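Local coordinates for protein TRAP dicarboxylate transporter, DctP subunit (Anaerococcus prevoti, PDB 4N91) that binds D-glucuronate, as either anomer, in the cleft between its two domains and probably delivers it to a TRAP transporter in the membrane, at residues Met80-Gln85 and Glu100-Val105; Ile134-Ser137 and Phe143-Val146; Phe156-Lys161 and Leu172-Gln177; Asn215-Leu220 and Val293-Pro298. All blocks are in the same frame, centred on the assembly; numbering follows the deposited sequence. Where two conformers were deposited one is given.

Interaction 1 (Met80-Gln85 and Glu100-Val105); sequences MVQLTQ and ETFNDV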
loop_
_atom_site.group_PDB
_atom_site.type_symbol
_atom_site.label_atom_id
_atom_site.label_comp_id
_atom_site.label_asym_id
_atom_site.label_seq_id
_atom_site.Cartn_x
_atom_site.Cartn_y
_atom_site.Cartn_z
HETATM N N MSE A 80 -5.697 2.995 12.905
HETATM C CA MSE A 80 -5.653 1.536 13.059
HETATM C C MSE A 80 -4.267 1.027 13.433
HETATM O O MSE A 80 -4.157 0.103 14.236
HETATM C CB MSE A 80 -6.146 0.834 11.786
HETATM C CG MSE A 80 -7.612 1.030 11.563
HETATM SE SE MSE A 80 -8.282 -0.128 10.121
HETATM C CE MSE A 80 -7.696 0.962 8.600
ATOM N N VAL A 81 -3.215 1.594 12.856
ATOM C CA VAL A 81 -1.862 1.158 13.204
ATOM C C VAL A 81 -1.641 1.402 14.705
ATOM O O VAL A 81 -1.091 0.538 15.413
ATOM C CB VAL A 81 -0.795 1.856 12.387
ATOM C CG1 VAL A 81 0.617 1.483 12.878
ATOM C CG2 VAL A 81 -0.939 1.494 10.918
ATOM N N GLN A 82 -2.092 2.559 15.196
ATOM C CA GLN A 82 -1.937 2.873 16.613
ATOM C C GLN A 82 -2.755 1.943 17.509
ATOM O O GLN A 82 -2.283 1.548 18.584
ATOM C CB GLN A 82 -2.245 4.362 16.875
ATOM C CG GLN A 82 -1.216 5.272 16.218
ATOM C CD GLN A 82 -1.555 6.738 16.347
ATOM O OE1 GLN A 82 -0.898 7.479 17.088
ATOM N NE2 GLN A 82 -2.587 7.172 15.618
ATOM N N LEU A 83 -3.947 1.557 17.072
ATOM C CA LEU A 83 -4.762 0.598 17.812
ATOM C C LEU A 83 -4.107 -0.779 17.796
ATOM O O LEU A 83 -4.286 -1.572 18.725
ATOM C CB LEU A 83 -6.160 0.487 17.234
ATOM C CG LEU A 83 -7.026 1.741 17.362
ATOM C CD1 LEU A 83 -8.362 1.511 16.646
ATOM C CD2 LEU A 83 -7.229 2.090 18.837
ATOM N N THR A 84 -3.362 -1.068 16.736
ATOM C CA THR A 84 -2.671 -2.369 16.645
ATOM C C THR A 84 -1.472 -2.379 17.586
ATOM O O THR A 84 -1.174 -3.394 18.220
ATOM C CB THR A 84 -2.241 -2.666 15.199
ATOM O OG1 THR A 84 -3.402 -2.645 14.356
ATOM C CG2 THR A 84 -1.570 -4.022 15.105
ATOM N N GLN A 85 -0.800 -1.237 17.700
ATOM C CA GLN A 85 0.317 -1.101 18.632
ATOM C C GLN A 85 -0.073 -1.431 20.071
ATOM O O GLN A 85 0.712 -2.044 20.796
ATOM C CB GLN A 85 0.876 0.318 18.604
ATOM C CG GLN A 85 1.680 0.688 17.389
ATOM C CD GLN A 85 2.249 2.094 17.504
ATOM O OE1 GLN A 85 1.518 3.094 17.444
ATOM N NE2 GLN A 85 3.548 2.175 17.699
ATOM N N GLU A 100 6.879 3.813 7.409
ATOM C CA GLU A 100 8.182 4.459 7.546
ATOM C C GLU A 100 8.251 5.474 8.679
ATOM O O GLU A 100 9.326 5.807 9.115
ATOM C CB GLU A 100 8.606 5.108 6.224
ATOM C CG GLU A 100 7.744 6.272 5.798
ATOM C CD GLU A 100 8.188 6.922 4.488
ATOM O OE1 GLU A 100 8.957 6.302 3.705
ATOM O OE2 GLU A 100 7.742 8.064 4.245
ATOM N N THR A 101 7.109 5.960 9.155
ATOM C CA THR A 101 7.086 6.889 10.276
ATOM C C THR A 101 7.141 6.149 11.616
ATOM O O THR A 101 7.355 6.764 12.643
ATOM C CB THR A 101 5.858 7.845 10.233
ATOM O OG1 THR A 101 4.636 7.108 10.367
ATOM C CG2 THR A 101 5.836 8.624 8.931
ATOM N N PHE A 102 6.973 4.832 11.580
ATOM C CA PHE A 102 7.075 3.997 12.771
ATOM C C PHE A 102 8.461 3.378 12.901
ATOM O O PHE A 102 8.939 3.163 14.013
ATOM C CB PHE A 102 5.978 2.910 12.774
ATOM C CG PHE A 102 4.604 3.477 12.944
ATOM C CD1 PHE A 102 3.920 3.997 11.860
ATOM C CD2 PHE A 102 4.018 3.557 14.197
ATOM C CE1 PHE A 102 2.655 4.567 12.025
ATOM C CE2 PHE A 102 2.762 4.121 14.359
ATOM C CZ PHE A 102 2.086 4.615 13.275
ATOM N N ASN A 103 9.093 3.085 11.774
ATOM C CA ASN A 103 10.498 2.669 11.738
ATOM C C ASN A 103 11.032 2.982 10.358
ATOM O O ASN A 103 10.405 2.653 9.349
ATOM C CB ASN A 103 10.664 1.187 12.032
ATOM C CG ASN A 103 12.109 0.775 12.258
ATOM O OD1 ASN A 103 12.922 0.724 11.335
ATOM N ND2 ASN A 103 12.429 0.449 13.502
ATOM N N ASP A 104 12.201 3.613 10.300
ATOM C CA ASP A 104 12.710 4.096 9.027
ATOM C C ASP A 104 13.074 3.005 8.016
ATOM O O ASP A 104 13.176 3.294 6.832
ATOM C CB ASP A 104 13.902 5.046 9.228
ATOM C CG ASP A 104 15.152 4.360 9.773
ATOM O OD1 ASP A 104 15.267 3.113 9.793
ATOM O OD2 ASP A 104 16.076 5.105 10.176
ATOM N N VAL A 105 13.289 1.767 8.452
ATOM C CA VAL A 105 13.686 0.747 7.500
ATOM C C VAL A 105 12.567 0.427 6.495
ATOM O O VAL A 105 12.837 -0.064 5.400
ATOM C CB VAL A 105 14.203 -0.532 8.175
ATOM C CG1 VAL A 105 13.073 -1.426 8.614
ATOM C CG2 VAL A 105 15.126 -1.280 7.223
#
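Phe102 reaches out of its loop to Val81 on helix 77-86, and this pair is the tight part of the contact. The methyl CG1 of Val81 sits over one face of the ring, displaced toward its rim, with Val81 CG1 3.5 Å from Phe102 CZ. Measured to the ring centroid the same methyl lies 3.8 Å away, 22° off the normal, which makes it a CH-pi contact. With chi1 at 174°, CG1 projects toward the loop, while the ring arrives from the opposite direction. In the fold, the contact ties a helix lying against strand 91-95 of the five-stranded sheet to the loop after helix 96-99. Val81, buried, also packs against Ala94 and Phe143, and its side chain is about 5 Å from that of Gln77, a glucuronate-binding residue. Toward solvent the contact is looser and polar. Here Gln85 meets the ring at its edge, OE1 coming within 3.5 Å of Phe102 CE2, with the amide plane turned 86° from the ring. The amide is steadied by Gln85 NE2, which is hydrogen-bonded to the backbone O of Gly141. The exposed Gln82 only brings its CG to 4.5 Å from Phe102 CZ.

Interaction 2 (Ile134-Ser137 and Phe143-Val146); sequences IFES and FEGV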
loop_
_atom_site.group_PDB
_atom_site.type_symbol
_atom_site.label_atom_id
_atom_site.label_comp_id
_atom_site.label_asym_id
_atom_site.label_seq_id
_atom_site.Cartn_x
_atom_site.Cartn_y
_atom_site.Cartn_z
ATOM N N ILE A 134 12.560 -6.554 7.652
ATOM C CA ILE A 134 11.754 -5.346 7.584
ATOM C C ILE A 134 10.487 -5.533 8.423
ATOM O O ILE A 134 10.161 -4.696 9.272
ATOM C CB ILE A 134 11.377 -5.011 6.134
ATOM C CG1 ILE A 134 12.619 -4.969 5.250
ATOM C CG2 ILE A 134 10.630 -3.682 6.050
ATOM C CD1 ILE A 134 13.587 -3.891 5.609
ATOM N N PHE A 135 9.797 -6.642 8.190
ATOM C CA PHE A 135 8.534 -6.939 8.876
ATOM C C PHE A 135 8.703 -7.021 10.402
ATOM O O PHE A 135 7.776 -6.724 11.153
ATOM C CB PHE A 135 7.941 -8.259 8.369
ATOM C CG PHE A 135 7.331 -8.189 6.984
ATOM C CD1 PHE A 135 7.433 -7.053 6.201
ATOM C CD2 PHE A 135 6.646 -9.280 6.482
ATOM C CE1 PHE A 135 6.856 -7.020 4.939
ATOM C CE2 PHE A 135 6.081 -9.242 5.223
ATOM C CZ PHE A 135 6.181 -8.126 4.469
ATOM N N GLU A 136 9.884 -7.415 10.856
ATOM C CA GLU A 136 10.162 -7.578 12.285
ATOM C C GLU A 136 10.751 -6.335 12.942
ATOM O O GLU A 136 10.993 -6.325 14.140
ATOM C CB GLU A 136 11.116 -8.758 12.495
ATOM C CG GLU A 136 10.513 -10.080 12.083
ATOM C CD GLU A 136 11.496 -11.233 12.109
ATOM O OE1 GLU A 136 12.642 -11.053 12.578
ATOM O OE2 GLU A 136 11.105 -12.326 11.644
ATOM N N SER A 137 10.969 -5.288 12.159
ATOM C CA SER A 137 11.696 -4.118 12.623
ATOM C C SER A 137 10.981 -3.351 13.729
ATOM O O SER A 137 11.620 -2.666 14.532
ATOM C CB SER A 137 11.975 -3.192 11.434
ATOM O OG SER A 137 10.787 -2.604 10.960
ATOM N N PHE A 143 4.155 -4.035 16.932
ATOM C CA PHE A 143 3.629 -4.853 15.839
ATOM C C PHE A 143 4.695 -5.446 14.921
ATOM O O PHE A 143 5.855 -5.015 14.895
ATOM C CB PHE A 143 2.615 -4.041 15.016
ATOM C CG PHE A 143 3.198 -2.850 14.293
ATOM C CD1 PHE A 143 3.761 -2.976 13.033
ATOM C CD2 PHE A 143 3.128 -1.580 14.858
ATOM C CE1 PHE A 143 4.275 -1.869 12.359
ATOM C CE2 PHE A 143 3.638 -0.472 14.204
ATOM C CZ PHE A 143 4.196 -0.600 12.949
ATOM N N GLU A 144 4.293 -6.453 14.154
ATOM C CA GLU A 144 5.153 -6.970 13.112
ATOM C C GLU A 144 4.341 -7.303 11.878
ATOM O O GLU A 144 3.142 -7.636 11.963
ATOM C CB GLU A 144 5.969 -8.156 13.594
ATOM C CG GLU A 144 5.267 -9.454 13.662
ATOM C CD GLU A 144 6.185 -10.584 14.160
ATOM O OE1 GLU A 144 7.427 -10.440 14.137
ATOM O OE2 GLU A 144 5.651 -11.609 14.602
ATOM N N GLY A 145 4.996 -7.180 10.729
ATOM C CA GLY A 145 4.394 -7.556 9.458
ATOM C C GLY A 145 4.332 -9.059 9.370
ATOM O O GLY A 145 5.264 -9.754 9.781
ATOM N N VAL A 146 3.220 -9.566 8.845
ATOM C CA VAL A 146 3.052 -10.999 8.675
ATOM C C VAL A 146 2.893 -11.436 7.217
ATOM O O VAL A 146 3.203 -12.597 6.882
ATOM C CB VAL A 146 1.882 -11.553 9.517
ATOM C CG1 VAL A 146 2.192 -11.389 11.016
ATOM C CG2 VAL A 146 0.546 -10.931 9.103
#
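Phe135 lies against Gly145 where the end of helix 128-135 meets the edge strand 143-149. Its side chain starts beside the glycine backbone, with Phe135 CB 3.4 Å from Gly145 O, and the ring continues along the peptide, bringing Phe135 CD2 to 3.6 Å from Gly145 O. The approach is oblique to the ring plane. The CA atoms of Phe135 and Gly145 are only 4.2 Å apart, a spacing possible because the glycine has no side chain between them. One backbone bond locks the pair: Gly145 N donates to Phe135 O over 2.8 Å at 158°. Glu144 CA makes an additional CA-H...O contact with Phe135 O at 3.3 Å.

Glu136 and Glu144 lie side by side and point the same way, their carboxylate planes 43° apart; Glu136 CG touches Glu144 OE1 at 3.7 Å. The two acids probably tolerate this proximity because Arg139 forms a salt bridge with Glu144 OE1 and a long, weak ion pair with Glu136 OE2. Phe135 also packs on Ile243 of the neighbouring strand 242-247. The arrangement is a tight alpha-to-beta connection: a short loop takes the chain from helix 128-135 back to strand 143-149, one of the two outermost strands of the five-stranded sheet in this periplasmic binding protein fold.

Interaction 3 (Phe156-Lys161 and Leu172-Gln177); sequences FYTKDK and LKIRVQ. With BDP (beta-D-glucopyranuronic acid), chain C.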
loop_
_atom_site.group_PDB
_atom_site.type_symbol
_atom_site.label_atom_id
_atom_site.label_comp_id
_atom_site.label_asym_id
_atom_site.label_seq_id
_atom_site.Cartn_x
_atom_site.Cartn_y
_atom_site.Cartn_z
ATOM N N PHE A 156 -0.255 9.394 -11.179
ATOM C CA PHE A 156 -1.002 10.636 -10.966
ATOM C C PHE A 156 -2.341 10.669 -11.685
ATOM O O PHE A 156 -2.460 10.255 -12.845
ATOM C CB PHE A 156 -0.146 11.829 -11.404
ATOM C CG PHE A 156 1.047 12.045 -10.524
ATOM C CD1 PHE A 156 0.881 12.450 -9.227
ATOM C CD2 PHE A 156 2.343 11.820 -10.994
ATOM C CE1 PHE A 156 1.978 12.611 -8.390
ATOM C CE2 PHE A 156 3.420 11.990 -10.172
ATOM C CZ PHE A 156 3.246 12.376 -8.871
ATOM N N TYR A 157 -3.339 11.219 -11.017
ATOM C CA TYR A 157 -4.587 11.571 -11.689
ATOM C C TYR A 157 -5.026 12.942 -11.199
ATOM O O TYR A 157 -4.804 13.330 -10.052
ATOM C CB TYR A 157 -5.688 10.529 -11.486
ATOM C CG TYR A 157 -5.944 10.043 -10.063
ATOM C CD1 TYR A 157 -5.232 8.974 -9.537
ATOM C CD2 TYR A 157 -6.916 10.635 -9.259
ATOM C CE1 TYR A 157 -5.488 8.494 -8.261
ATOM C CE2 TYR A 157 -7.166 10.181 -7.985
ATOM C CZ TYR A 157 -6.455 9.099 -7.490
ATOM O OH TYR A 157 -6.708 8.607 -6.227
ATOM N N THR A 158 -5.630 13.694 -12.111
ATOM C CA THR A 158 -5.960 15.065 -11.865
ATOM C C THR A 158 -7.323 15.412 -12.465
ATOM O O THR A 158 -7.842 14.709 -13.325
ATOM C CB THR A 158 -4.910 15.963 -12.525
ATOM O OG1 THR A 158 -4.782 15.561 -13.892
ATOM C CG2 THR A 158 -3.541 15.834 -11.847
ATOM N N LYS A 159 -7.878 16.520 -11.990
ATOM C CA LYS A 159 -9.172 17.011 -12.436
ATOM C C LYS A 159 -9.121 17.865 -13.688
ATOM O O LYS A 159 -9.878 17.627 -14.635
ATOM C CB LYS A 159 -9.797 17.825 -11.288
ATOM C CG LYS A 159 -11.152 18.427 -11.621
ATOM C CD LYS A 159 -11.805 18.960 -10.355
ATOM C CE LYS A 159 -13.218 19.451 -10.608
ATOM N NZ LYS A 159 -13.193 20.573 -11.564
ATOM N N ASP A 160 -8.284 18.892 -13.669
ATOM C CA ASP A 160 -8.386 19.975 -14.653
ATOM C C ASP A 160 -7.406 19.889 -15.778
ATOM O O ASP A 160 -7.734 20.267 -16.896
ATOM C CB ASP A 160 -8.211 21.332 -13.975
ATOM C CG ASP A 160 -9.430 21.729 -13.150
ATOM O OD1 ASP A 160 -10.553 21.289 -13.497
ATOM O OD2 ASP A 160 -9.258 22.464 -12.155
ATOM N N LYS A 161 -6.187 19.464 -15.492
ATOM C CA LYS A 161 -5.182 19.434 -16.539
ATOM C C LYS A 161 -4.455 18.114 -16.549
ATOM O O LYS A 161 -4.058 17.602 -15.502
ATOM C CB LYS A 161 -4.173 20.559 -16.362
ATOM C CG LYS A 161 -4.771 21.951 -16.507
ATOM C CD LYS A 161 -4.176 22.891 -15.479
ATOM C CE LYS A 161 -4.275 22.279 -14.084
ATOM N NZ LYS A 161 -4.641 23.277 -13.054
ATOM N N LEU A 172 0.166 22.706 -8.556
ATOM C CA LEU A 172 -0.947 21.851 -8.120
ATOM C C LEU A 172 -0.706 21.374 -6.692
ATOM O O LEU A 172 0.444 21.275 -6.223
ATOM C CB LEU A 172 -1.100 20.616 -9.011
ATOM C CG LEU A 172 -1.357 20.845 -10.506
ATOM C CD1 LEU A 172 -1.641 19.515 -11.182
ATOM C CD2 LEU A 172 -2.481 21.826 -10.716
ATOM N N LYS A 173 -1.794 21.053 -6.010
ATOM C CA LYS A 173 -1.751 20.427 -4.701
ATOM C C LYS A 173 -2.216 18.993 -4.908
ATOM O O LYS A 173 -3.358 18.756 -5.335
ATOM C CB LYS A 173 -2.739 21.112 -3.753
ATOM C CG LYS A 173 -2.385 22.565 -3.450
ATOM C CD LYS A 173 -3.339 23.135 -2.417
ATOM C CE LYS A 173 -3.174 24.638 -2.256
ATOM N NZ LYS A 173 -3.954 25.128 -1.076
ATOM N N ILE A 174 -1.326 18.040 -4.643
ATOM C CA ILE A 174 -1.597 16.638 -4.918
ATOM C C ILE A 174 -1.650 15.898 -3.605
ATOM O O ILE A 174 -0.723 16.005 -2.805
ATOM C CB ILE A 174 -0.490 16.021 -5.789
ATOM C CG1 ILE A 174 -0.406 16.768 -7.125
ATOM C CG2 ILE A 174 -0.705 14.541 -5.963
ATOM C CD1 ILE A 174 -1.655 16.667 -7.997
ATOM N N ARG A 175 -2.717 15.144 -3.374
ATOM C CA ARG A 175 -2.816 14.358 -2.141
ATOM C C ARG A 175 -1.815 13.211 -2.182
ATOM O O ARG A 175 -1.626 12.557 -3.231
ATOM C CB ARG A 175 -4.228 13.808 -1.935
ATOM C CG ARG A 175 -4.377 12.965 -0.686
ATOM C CD ARG A 175 -4.140 11.471 -0.931
ATOM N NE ARG A 175 -4.218 10.686 0.284
ATOM C CZ ARG A 175 -4.133 9.362 0.308
ATOM N NH1 ARG A 175 -3.966 8.702 -0.833
ATOM N NH2 ARG A 175 -4.215 8.709 1.458
ATOM N N VAL A 176 -1.176 12.985 -1.037
ATOM C CA VAL A 176 -0.348 11.811 -0.820
ATOM C C VAL A 176 -0.739 11.210 0.534
ATOM O O VAL A 176 -1.526 11.784 1.279
ATOM C CB VAL A 176 1.145 12.140 -0.841
ATOM C CG1 VAL A 176 1.526 12.645 -2.234
ATOM C CG2 VAL A 176 1.479 13.172 0.213
ATOM N N GLN A 177 -0.219 10.023 0.811
ATOM C CA GLN A 177 -0.382 9.428 2.124
ATOM C C GLN A 177 0.489 10.156 3.131
ATOM O O GLN A 177 1.304 11.010 2.757
ATOM C CB GLN A 177 -0.017 7.959 2.063
ATOM C CG GLN A 177 -0.881 7.175 1.071
ATOM C CD GLN A 177 -0.599 5.687 1.146
ATOM O OE1 GLN A 177 -1.082 4.992 2.040
ATOM N NE2 GLN A 177 0.193 5.208 0.231
HETATM C C1 BDP C . -4.298 2.137 -1.701
HETATM C C2 BDP C . -3.729 1.260 -0.682
HETATM C C3 BDP C . -4.232 1.648 0.678
HETATM C C4 BDP C . -3.897 3.003 0.989
HETATM C C5 BDP C . -4.416 3.891 -0.074
HETATM C C6 BDP C . -3.953 5.358 0.119
HETATM O O2 BDP C . -4.418 -0.021 -0.967
HETATM O O3 BDP C . -3.687 0.739 1.690
HETATM O O4 BDP C . -4.307 3.411 2.191
HETATM O O5 BDP C . -3.915 3.477 -1.392
HETATM O O6A BDP C . -4.241 5.867 1.223
HETATM O O1 BDP C . -3.560 1.886 -2.923
HETATM O O6B BDP C . -3.546 6.000 -0.876
HETATM O O HOH W 1 -5.281 8.399 -3.818
#
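This is a mainly apolar packing contact between strands of two sheets and the loop residues next to them: strand 154-158 of the four-stranded mixed sheet and 173-176 of the two-stranded parallel one. Phe156 turns the edge of its ring to Ile174, whose CG2 lies 4.1 Å from Phe156 CE1; the two side chains cross at about a right angle. That methyl is anti to the backbone N of Ile174, whereas CG1 takes the other branch and carries CD1 toward Thr158. Thr158 divides its two branches: CG2 faces Leu172 CD1 at 4.2 Å, while OG1 donates to Lys161 O from above the carbonyl plane, holding the chain in a turn as it leaves the strand. At the exposed end, the bent chain of Lys161 brings NZ to 3.5 Å from Leu172 CD2. Met186 of helix 180-188 packs on both Phe156 and Ile174.

On strand 173-176, Arg175 bends at chi2 (-92°) to reach the sugar. Its guanidinium grips the glucuronate carboxylate with two nearly straight bonds, NH1 to O6B at 2.7 Å (172°) and NH2 to O6A at 2.9 Å (169°). NH2 also donates to Met196 O. A water links Tyr157 OH to Arg175 NH1, weakly at the arginine. Paired bonds to both carboxylate oxygens, with Arg154 also hydrogen-bonded to the ligand, would favour an acidic sugar, consistent with the carboxylate-binding arginine of TRAP solute receptors.

Interaction 4 (Asn215-Leu220 and Val293-Pro298); sequences NNEMSL and VEFIYP. With BDP (beta-D-glucopyranuronic acid), chain C.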
loop_
_atom_site.group_PDB
_atom_site.type_symbol
_atom_site.label_atom_id
_atom_site.label_comp_id
_atom_site.label_asym_id
_atom_site.label_seq_id
_atom_site.Cartn_x
_atom_site.Cartn_y
_atom_site.Cartn_z
ATOM N N ASN A 215 -2.420 7.039 -7.262
ATOM C CA ASN A 215 -2.786 5.743 -6.757
ATOM C C ASN A 215 -2.924 4.763 -7.897
ATOM O O ASN A 215 -2.739 5.109 -9.058
ATOM C CB ASN A 215 -4.126 5.818 -6.012
ATOM C CG ASN A 215 -4.128 4.954 -4.783
ATOM O OD1 ASN A 215 -3.784 3.770 -4.846
ATOM N ND2 ASN A 215 -4.469 5.550 -3.637
ATOM N N ASN A 216 -3.293 3.542 -7.546
ATOM C CA ASN A 216 -3.696 2.572 -8.530
ATOM C C ASN A 216 -5.098 2.874 -9.071
ATOM O O ASN A 216 -5.780 3.795 -8.619
ATOM C CB ASN A 216 -3.611 1.162 -7.957
ATOM C CG ASN A 216 -4.526 0.949 -6.763
ATOM O OD1 ASN A 216 -5.736 1.275 -6.799
ATOM N ND2 ASN A 216 -3.951 0.446 -5.674
ATOM N N GLU A 217 -5.539 2.082 -10.035
ATOM C CA GLU A 217 -6.794 2.335 -10.721
ATOM C C GLU A 217 -8.049 2.107 -9.880
ATOM O O GLU A 217 -9.094 2.662 -10.190
ATOM C CB GLU A 217 -6.873 1.502 -11.987
ATOM C CG GLU A 217 -5.706 1.738 -12.939
ATOM C CD GLU A 217 -4.531 0.776 -12.763
ATOM O OE1 GLU A 217 -4.223 0.338 -11.630
ATOM O OE2 GLU A 217 -3.903 0.451 -13.810
HETATM N N MSE A 218 -7.933 1.309 -8.826
HETATM C CA MSE A 218 -9.081 0.989 -7.989
HETATM C C MSE A 218 -9.592 2.216 -7.240
HETATM O O MSE A 218 -10.767 2.298 -6.888
HETATM C CB MSE A 218 -8.746 -0.160 -7.036
HETATM C CG MSE A 218 -8.862 -1.524 -7.663
HETATM SE SE MSE A 218 -10.722 -1.943 -7.777
HETATM C CE MSE A 218 -11.146 -2.854 -6.111
ATOM N N SER A 219 -8.721 3.189 -7.008
ATOM C CA SER A 219 -9.139 4.446 -6.395
ATOM C C SER A 219 -10.174 5.148 -7.243
ATOM O O SER A 219 -11.019 5.858 -6.712
ATOM C CB SER A 219 -7.951 5.405 -6.218
ATOM O OG SER A 219 -7.165 5.022 -5.089
ATOM N N LEU A 220 -10.062 5.027 -8.561
ATOM C CA LEU A 220 -10.943 5.755 -9.454
ATOM C C LEU A 220 -12.377 5.254 -9.350
ATOM O O LEU A 220 -13.315 6.017 -9.492
ATOM C CB LEU A 220 -10.506 5.580 -10.909
ATOM C CG LEU A 220 -9.124 6.122 -11.273
ATOM C CD1 LEU A 220 -8.726 5.709 -12.680
ATOM C CD2 LEU A 220 -9.125 7.637 -11.135
ATOM N N VAL A 293 -12.976 8.308 -17.752
ATOM C CA VAL A 293 -11.574 8.567 -17.473
ATOM C C VAL A 293 -10.752 8.335 -18.724
ATOM O O VAL A 293 -10.911 7.334 -19.434
ATOM C CB VAL A 293 -11.049 7.689 -16.316
ATOM C CG1 VAL A 293 -9.544 7.867 -16.121
ATOM C CG2 VAL A 293 -11.805 7.987 -15.042
ATOM N N GLU A 294 -9.860 9.271 -18.985
ATOM C CA GLU A 294 -8.886 9.136 -20.041
ATOM C C GLU A 294 -7.547 8.700 -19.494
ATOM O O GLU A 294 -6.978 9.328 -18.588
ATOM C CB GLU A 294 -8.755 10.447 -20.808
ATOM C CG GLU A 294 -7.665 10.411 -21.891
ATOM C CD GLU A 294 -7.522 11.728 -22.595
ATOM O OE1 GLU A 294 -8.428 12.570 -22.440
ATOM O OE2 GLU A 294 -6.513 11.921 -23.309
ATOM N N PHE A 295 -7.035 7.597 -20.026
ATOM C CA PHE A 295 -5.737 7.106 -19.619
ATOM C C PHE A 295 -4.662 7.679 -20.537
ATOM O O PHE A 295 -4.806 7.699 -21.758
ATOM C CB PHE A 295 -5.729 5.571 -19.593
ATOM C CG PHE A 295 -6.586 4.994 -18.509
ATOM C CD1 PHE A 295 -6.128 4.969 -17.210
ATOM C CD2 PHE A 295 -7.840 4.487 -18.778
ATOM C CE1 PHE A 295 -6.888 4.457 -16.195
ATOM C CE2 PHE A 295 -8.632 3.988 -17.763
ATOM C CZ PHE A 295 -8.153 3.966 -16.457
ATOM N N ILE A 296 -3.623 8.208 -19.919
ATOM C CA ILE A 296 -2.468 8.759 -20.605
ATOM C C ILE A 296 -1.231 7.919 -20.296
ATOM O O ILE A 296 -1.103 7.379 -19.188
ATOM C CB ILE A 296 -2.246 10.220 -20.159
ATOM C CG1 ILE A 296 -3.481 11.058 -20.515
ATOM C CG2 ILE A 296 -0.993 10.788 -20.796
ATOM C CD1 ILE A 296 -3.481 12.419 -19.868
ATOM N N TYR A 297 -0.347 7.780 -21.298
ATOM C CA TYR A 297 0.862 6.961 -21.174
ATOM C C TYR A 297 2.082 7.823 -21.401
ATOM O O TYR A 297 2.647 7.838 -22.504
ATOM C CB TYR A 297 0.799 5.790 -22.175
ATOM C CG TYR A 297 -0.460 4.984 -21.982
ATOM C CD1 TYR A 297 -0.500 3.944 -21.081
ATOM C CD2 TYR A 297 -1.628 5.313 -22.652
ATOM C CE1 TYR A 297 -1.670 3.223 -20.877
ATOM C CE2 TYR A 297 -2.802 4.596 -22.449
ATOM C CZ TYR A 297 -2.805 3.556 -21.548
ATOM O OH TYR A 297 -3.971 2.847 -21.335
ATOM N N PRO A 298 2.495 8.565 -20.365
ATOM C CA PRO A 298 3.570 9.535 -20.533
ATOM C C PRO A 298 4.937 8.869 -20.592
ATOM O O PRO A 298 5.117 7.733 -20.152
ATOM C CB PRO A 298 3.462 10.379 -19.263
ATOM C CG PRO A 298 2.944 9.406 -18.227
ATOM C CD PRO A 298 1.957 8.563 -18.988
HETATM C C1 BDP C . -4.298 2.137 -1.701
HETATM C C2 BDP C . -3.729 1.260 -0.682
HETATM C C3 BDP C . -4.232 1.648 0.678
HETATM C C4 BDP C . -3.897 3.003 0.989
HETATM C C5 BDP C . -4.416 3.891 -0.074
HETATM C C6 BDP C . -3.953 5.358 0.119
HETATM O O2 BDP C . -4.418 -0.021 -0.967
HETATM O O3 BDP C . -3.687 0.739 1.690
HETATM O O4 BDP C . -4.307 3.411 2.191
HETATM O O5 BDP C . -3.915 3.477 -1.392
HETATM O O6A BDP C . -4.241 5.867 1.223
HETATM O O1 BDP C . -3.560 1.886 -2.923
HETATM O O6B BDP C . -3.546 6.000 -0.876
#
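Leu220 meets Val293 and Phe295 through a single methyl. Leu220 CD1 lies 4.1 Å from Val293 CG1 and 4.2 Å from Phe295 CE1; the leucine and the ring point at each other. Val293 CG1 sits over one face of the Phe295 ring toward its rim, so the two residues present one apolar surface to the leucine. Glu217 adds its CG at 4.4 Å from Phe295 CE1, its carboxylate being held by Tyr234 OH.

The same segment begins at the ligand. Asn215 ND2 donates to the ring oxygen O5 of beta-glucuronate at 3.1 Å, while its OD1 accepts from Asn216 N and so fixes the amide. Asn216 OD1 caps the following helix through a weak bond from Met218 N.

Tyr232 of strand 231-238 touches Glu217, Leu220 and Val293, and its ring meets Phe295. The contact thus joins the short, weakly bonded helix 218-221 to the outermost strand 294-296, with Tyr232 packed alongside and helix 256-290 packing on Glu217 and Phe295.

Overall arrangement
The four contacts follow one another in series along the chain and fall into two pairs. Interactions 1 and 2, with centres 10 Å apart, touch through Val105 with Ile134 and Gln85 with Phe143, around the five-stranded sheet. Interactions 3 and 4, 12 Å apart between centres, touch through Tyr157 with Ser219 and Leu220, and both reach the four-stranded sheet. Between the pairs the centres are 26 to 31 Å apart; strands 143-149 and 154-158 follow each other in sequence as the chain passes from one domain to the other. Glucuronate lies between the two, contacted directly by residues of interactions 3 and 4, as expected for a two-domain periplasmic solute receptor.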